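2'-5' RNA Ligase (Thermus thermophilus, PDB 1IUH) belongs to the LigT-like phosphoesterases of the 2H clan, with helices packed against a curved antiparallel sheet. Local coordinates at residues V7-E12 against L150-E155; F70-R75 against E96-L101. One frame throughout, in Å; residues are numbered along the deposited sequence.

Strand 150-164, which supplies residues 150-155 of contact 1, is the sheet neighbour of strand 70-80, which supplies residues 70-75 of contact 2. Contact 1 packs the first of these against the end of strand 2-8 and the start of helix 11-21, while contact 2 joins the second to helix 96-113. Probable backbone hydrogen bonds tie them together, V154 N to F70 O at 2.7 Å and W152 N to A72 O at 2.8 Å. Contact 1 is partly buried and mixed, with an indole among aliphatic groups, two bridging waters and a glutamate at its outer end. Contact 2 is buried and apolar, built on two phenylalanines and a glycine, and nests within the loop that contact 1 closes.

Contact 1: V7-E12 against L150-E155; sequences VFLPEE and LEWPVE
W152 reaches from its strand across to L9 and P10, and its indole carries much of the contact. The pyrrole side meets proline: P10 CG lies 3.5 Å from W152 CD1, and P10 CD is equally close to W152 NE1, the two side chains crossing at about a right angle. The benzene side meets leucine, L9 CD2 coming within 3.4 Å of W152 CZ2. L9 sends CG anti to its carbonyl carbon (chi1 -44°), which brings this methyl to the indole. A broad flat tryptophan suits the place because it can serve both neighbours and still offer a polar N-H. That N-H is used at the ring's edge, in plane, where a water oxygen accepts it at 2.9 Å from W152 NE1 and donates in turn to F8 O. The two segments are thus bridged although no direct hydrogen bond joins them.

At the outer end E12 bends at chi2 (82°), turning its carboxylate back toward the strand; a second water links E12 OE1 to E151 O. Nearby, L150 CD2 rests 3.7 Å from E12 O. At the other end two beta-branched residues meet, V7 CG1 against V154 CG1 at 4.2 Å.

P10 stands at the N-cap of helix 11-21, whose V13 and A16 also touch L150. Strand 70-80 adds A72 and L74 against W152, while L42 of strand 39-47 touches V7.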
# COMPACT_ATOMS: atom_id res chain seq x y z
N VAL A 7 -0.32 -0.61 5.05
CA VAL A 7 -1.32 -0.31 6.04
C VAL A 7 -2.60 -1.02 5.56
O VAL A 7 -3.03 -0.83 4.42
CB VAL A 7 -1.62 1.18 6.09
CG1 VAL A 7 -2.98 1.44 6.83
CG2 VAL A 7 -0.53 1.86 6.74
N PHE A 8 -3.18 -1.86 6.41
CA PHE A 8 -4.46 -2.49 6.08
C PHE A 8 -5.54 -1.57 6.64
O PHE A 8 -5.27 -0.68 7.47
CB PHE A 8 -4.54 -3.93 6.60
CG PHE A 8 -3.79 -4.88 5.73
CD1 PHE A 8 -2.51 -5.31 6.09
CD2 PHE A 8 -4.30 -5.22 4.48
CE1 PHE A 8 -1.74 -6.06 5.23
CE2 PHE A 8 -3.57 -5.95 3.60
CZ PHE A 8 -2.25 -6.39 3.97
N LEU A 9 -6.76 -1.77 6.18
CA LEU A 9 -7.81 -0.84 6.45
C LEU A 9 -8.97 -1.35 7.25
O LEU A 9 -9.27 -2.55 7.27
CB LEU A 9 -8.26 -0.30 5.08
CG LEU A 9 -7.01 0.01 4.25
CD1 LEU A 9 -7.33 -0.05 2.75
CD2 LEU A 9 -6.44 1.35 4.60
N PRO A 10 -9.66 -0.42 7.95
CA PRO A 10 -10.81 -0.84 8.75
C PRO A 10 -12.09 -0.98 7.93
O PRO A 10 -12.22 -0.50 6.79
CB PRO A 10 -10.88 0.24 9.82
CG PRO A 10 -10.56 1.52 9.02
CD PRO A 10 -9.44 1.04 8.06
N GLU A 11 -13.05 -1.66 8.52
CA GLU A 11 -14.33 -1.88 7.89
C GLU A 11 -14.97 -0.69 7.10
O GLU A 11 -15.29 -0.81 5.90
CB GLU A 11 -15.25 -2.43 9.00
CG GLU A 11 -16.71 -2.55 8.65
CD GLU A 11 -17.29 -3.87 9.15
OE1 GLU A 11 -16.98 -4.26 10.32
OE2 GLU A 11 -18.05 -4.52 8.39
N GLU A 12 -15.15 0.47 7.71
CA GLU A 12 -15.81 1.53 6.96
C GLU A 12 -15.05 2.01 5.75
O GLU A 12 -15.65 2.54 4.81
CB GLU A 12 -16.09 2.71 7.86
CG GLU A 12 -15.76 2.40 9.27
CD GLU A 12 -14.28 2.53 9.62
OE1 GLU A 12 -13.72 3.64 9.57
OE2 GLU A 12 -13.71 1.49 9.99
N LEU A 150 -13.47 10.77 3.72
CA LEU A 150 -13.70 9.85 4.83
C LEU A 150 -12.42 9.78 5.68
O LEU A 150 -11.38 9.39 5.18
CB LEU A 150 -14.06 8.47 4.29
CG LEU A 150 -13.89 7.32 5.30
CD1 LEU A 150 -14.75 7.60 6.54
CD2 LEU A 150 -14.24 5.97 4.68
N GLU A 151 -12.52 10.14 6.97
CA GLU A 151 -11.36 10.14 7.87
C GLU A 151 -11.37 8.85 8.68
O GLU A 151 -12.40 8.32 8.99
CB GLU A 151 -11.40 11.36 8.84
CG GLU A 151 -10.05 11.66 9.52
CD GLU A 151 -10.08 12.78 10.63
OE1 GLU A 151 -10.30 13.98 10.34
OE2 GLU A 151 -9.87 12.45 11.81
N TRP A 152 -10.21 8.33 8.97
CA TRP A 152 -10.17 7.14 9.79
C TRP A 152 -8.86 7.17 10.56
O TRP A 152 -7.91 7.87 10.18
CB TRP A 152 -10.31 5.89 8.93
CG TRP A 152 -9.05 5.30 8.44
CD1 TRP A 152 -8.37 4.26 9.01
CD2 TRP A 152 -8.41 5.55 7.19
NE1 TRP A 152 -7.39 3.83 8.18
CE2 TRP A 152 -7.37 4.59 7.05
CE3 TRP A 152 -8.61 6.49 6.16
CZ2 TRP A 152 -6.54 4.53 5.93
CZ3 TRP A 152 -7.79 6.44 5.04
CH2 TRP A 152 -6.77 5.46 4.92
N PRO A 153 -8.78 6.43 11.67
CA PRO A 153 -7.60 6.32 12.55
C PRO A 153 -6.59 5.29 12.09
O PRO A 153 -6.92 4.12 12.07
CB PRO A 153 -8.22 5.87 13.91
CG PRO A 153 -9.67 6.34 13.83
CD PRO A 153 -9.99 5.96 12.37
N VAL A 154 -5.36 5.66 11.76
CA VAL A 154 -4.34 4.63 11.37
C VAL A 154 -3.58 4.28 12.64
O VAL A 154 -2.90 5.14 13.19
CB VAL A 154 -3.33 5.16 10.30
CG1 VAL A 154 -2.32 4.11 9.99
CG2 VAL A 154 -4.08 5.58 9.02
N GLU A 155 -3.71 3.03 13.09
CA GLU A 155 -3.10 2.52 14.32
C GLU A 155 -1.92 1.61 14.17
O GLU A 155 -1.32 1.20 15.17
CB GLU A 155 -4.11 1.75 15.11
CG GLU A 155 -5.45 2.24 14.86
CD GLU A 155 -6.00 2.95 16.04
OE1 GLU A 155 -5.19 3.64 16.73
OE2 GLU A 155 -7.25 2.81 16.27
O HOH W 1 -5.38 1.88 8.88
O HOH W 2 -13.41 6.27 10.06

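Contact 2: F70-R75 against E96-L101; sequences FRARLR and EGFLRL
F70 lays its ring over the backbone of G97, in the first turn of the helix. Its CB leaves the strand toward the helix, and CG sits between the backbone N and the carbonyl carbon (chi1 57°), a setting that carries the ring across G97. F70 CG, F70 CD1 and F70 CD2 all lie 3.8 to 3.9 Å from G97 CA. G97 CA stands 3.5 Å from the F70 ring centroid and almost on the ring normal, a CH-pi contact made nearly squarely over the face. Glycine suits the position because, with no side chain, it lets the aromatic ring settle directly on the main chain.

Farther out, F70 CE2 has L101 CD1 at 3.9 Å, near the plane at the ring's edge, and F70 CE1 turns toward F98. The tip, F70 CZ, reaches 3.5 Å from G97 C and also meets F98 CD2. Together CE1 and CZ present an edge to one face of F98: the F70 ring and the F98 ring form a T-shaped pair, with planes 85° apart. F98 spans the gap back to the strand, where A72 CB approaches its CZ obliquely; a small alanine leaves room for this large ring to come close to the strand backbone.

The N-to-C directions of strand segment 70-75 and helix segment 96-101 lie 112° apart. V154 of the adjoining strand 150-164 touches F70, A72 and F98, L40 and L42 of strand 39-47 extend the apolar surroundings of F98, and a salt bridge from R100 to E67 ties helix 96-113 to the residues just before strand 70-80.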
# COMPACT_ATOMS: atom_id res chain seq x y z
N PHE A 70 -2.25 8.08 13.79
CA PHE A 70 -2.56 9.38 13.20
C PHE A 70 -3.82 9.23 12.33
O PHE A 70 -4.15 8.12 11.94
CB PHE A 70 -1.36 9.82 12.35
CG PHE A 70 -0.98 8.83 11.27
CD1 PHE A 70 -1.64 8.85 10.05
CD2 PHE A 70 0.08 7.89 11.47
CE1 PHE A 70 -1.26 7.94 9.00
CE2 PHE A 70 0.48 6.97 10.44
CZ PHE A 70 -0.21 7.01 9.18
N ARG A 71 -4.53 10.33 12.03
CA ARG A 71 -5.72 10.23 11.19
C ARG A 71 -5.38 10.39 9.72
O ARG A 71 -4.53 11.21 9.36
CB ARG A 71 -6.73 11.33 11.54
CG ARG A 71 -7.80 10.92 12.53
CD ARG A 71 -7.46 11.25 13.98
NE ARG A 71 -8.07 12.47 14.52
CZ ARG A 71 -7.70 13.69 14.15
NH1 ARG A 71 -6.75 13.85 13.26
NH2 ARG A 71 -8.28 14.75 14.70
N ALA A 72 -6.01 9.57 8.87
CA ALA A 72 -5.83 9.65 7.43
C ALA A 72 -7.24 9.98 6.89
O ALA A 72 -8.27 9.73 7.56
CB ALA A 72 -5.38 8.33 6.84
N ARG A 73 -7.24 10.53 5.68
CA ARG A 73 -8.44 10.92 4.98
C ARG A 73 -8.32 10.27 3.60
O ARG A 73 -7.26 10.23 2.98
CB ARG A 73 -8.46 12.43 4.90
CG ARG A 73 -9.55 13.00 4.11
CD ARG A 73 -10.24 14.15 4.88
NE ARG A 73 -11.69 13.93 4.99
CZ ARG A 73 -12.41 14.27 6.06
NH1 ARG A 73 -11.81 14.87 7.10
NH2 ARG A 73 -13.71 13.97 6.13
N LEU A 74 -9.43 9.69 3.16
CA LEU A 74 -9.53 9.06 1.85
C LEU A 74 -9.97 10.26 1.02
O LEU A 74 -10.83 11.02 1.45
CB LEU A 74 -10.59 7.98 1.91
CG LEU A 74 -10.44 6.74 1.05
CD1 LEU A 74 -9.08 6.18 1.18
CD2 LEU A 74 -11.46 5.74 1.47
N ARG A 75 -9.39 10.47 -0.15
CA ARG A 75 -9.79 11.66 -0.86
C ARG A 75 -9.68 11.61 -2.39
O ARG A 75 -8.63 11.93 -2.93
CB ARG A 75 -8.94 12.80 -0.28
CG ARG A 75 -9.44 14.18 -0.55
CD ARG A 75 -8.73 15.19 0.34
NE ARG A 75 -9.01 16.55 -0.12
CZ ARG A 75 -8.39 17.14 -1.14
NH1 ARG A 75 -7.43 16.49 -1.81
NH2 ARG A 75 -8.76 18.36 -1.52
N GLU A 96 0.34 13.16 6.78
CA GLU A 96 1.76 13.28 7.07
C GLU A 96 2.35 11.92 7.53
O GLU A 96 3.49 11.53 7.16
CB GLU A 96 1.93 14.26 8.21
CG GLU A 96 2.60 15.52 7.79
CD GLU A 96 3.98 15.28 7.23
OE1 GLU A 96 4.15 15.42 5.98
OE2 GLU A 96 4.87 14.95 8.06
N GLY A 97 1.56 11.26 8.38
CA GLY A 97 1.93 9.98 8.95
C GLY A 97 2.37 8.95 7.94
O GLY A 97 3.32 8.21 8.24
N PHE A 98 1.69 8.87 6.77
CA PHE A 98 2.10 7.91 5.76
C PHE A 98 3.47 8.27 5.28
O PHE A 98 4.32 7.40 5.09
CB PHE A 98 1.19 7.88 4.52
CG PHE A 98 -0.20 7.42 4.80
CD1 PHE A 98 -1.28 8.19 4.34
CD2 PHE A 98 -0.44 6.25 5.56
CE1 PHE A 98 -2.61 7.78 4.63
CE2 PHE A 98 -1.77 5.83 5.86
CZ PHE A 98 -2.87 6.60 5.39
N LEU A 99 3.70 9.56 5.07
CA LEU A 99 5.00 9.97 4.56
C LEU A 99 6.05 9.72 5.61
O LEU A 99 7.11 9.22 5.27
CB LEU A 99 5.00 11.45 4.14
CG LEU A 99 4.06 12.14 3.10
CD1 LEU A 99 3.29 11.18 2.19
CD2 LEU A 99 3.05 13.02 3.85
N ARG A 100 5.76 10.02 6.87
CA ARG A 100 6.74 9.77 7.95
C ARG A 100 7.10 8.25 8.05
O ARG A 100 8.28 7.86 8.10
CB ARG A 100 6.25 10.32 9.32
CG ARG A 100 6.17 11.85 9.41
CD ARG A 100 5.53 12.33 10.71
NE ARG A 100 6.33 12.01 11.90
CZ ARG A 100 7.44 12.65 12.30
NH1 ARG A 100 7.93 13.70 11.64
NH2 ARG A 100 8.14 12.21 13.34
N LEU A 101 6.11 7.38 8.03
CA LEU A 101 6.47 5.96 8.05
C LEU A 101 7.25 5.54 6.78
O LEU A 101 8.18 4.74 6.84
CB LEU A 101 5.22 5.07 8.21
CG LEU A 101 4.51 5.20 9.56
CD1 LEU A 101 3.24 4.29 9.55
CD2 LEU A 101 5.47 4.86 10.69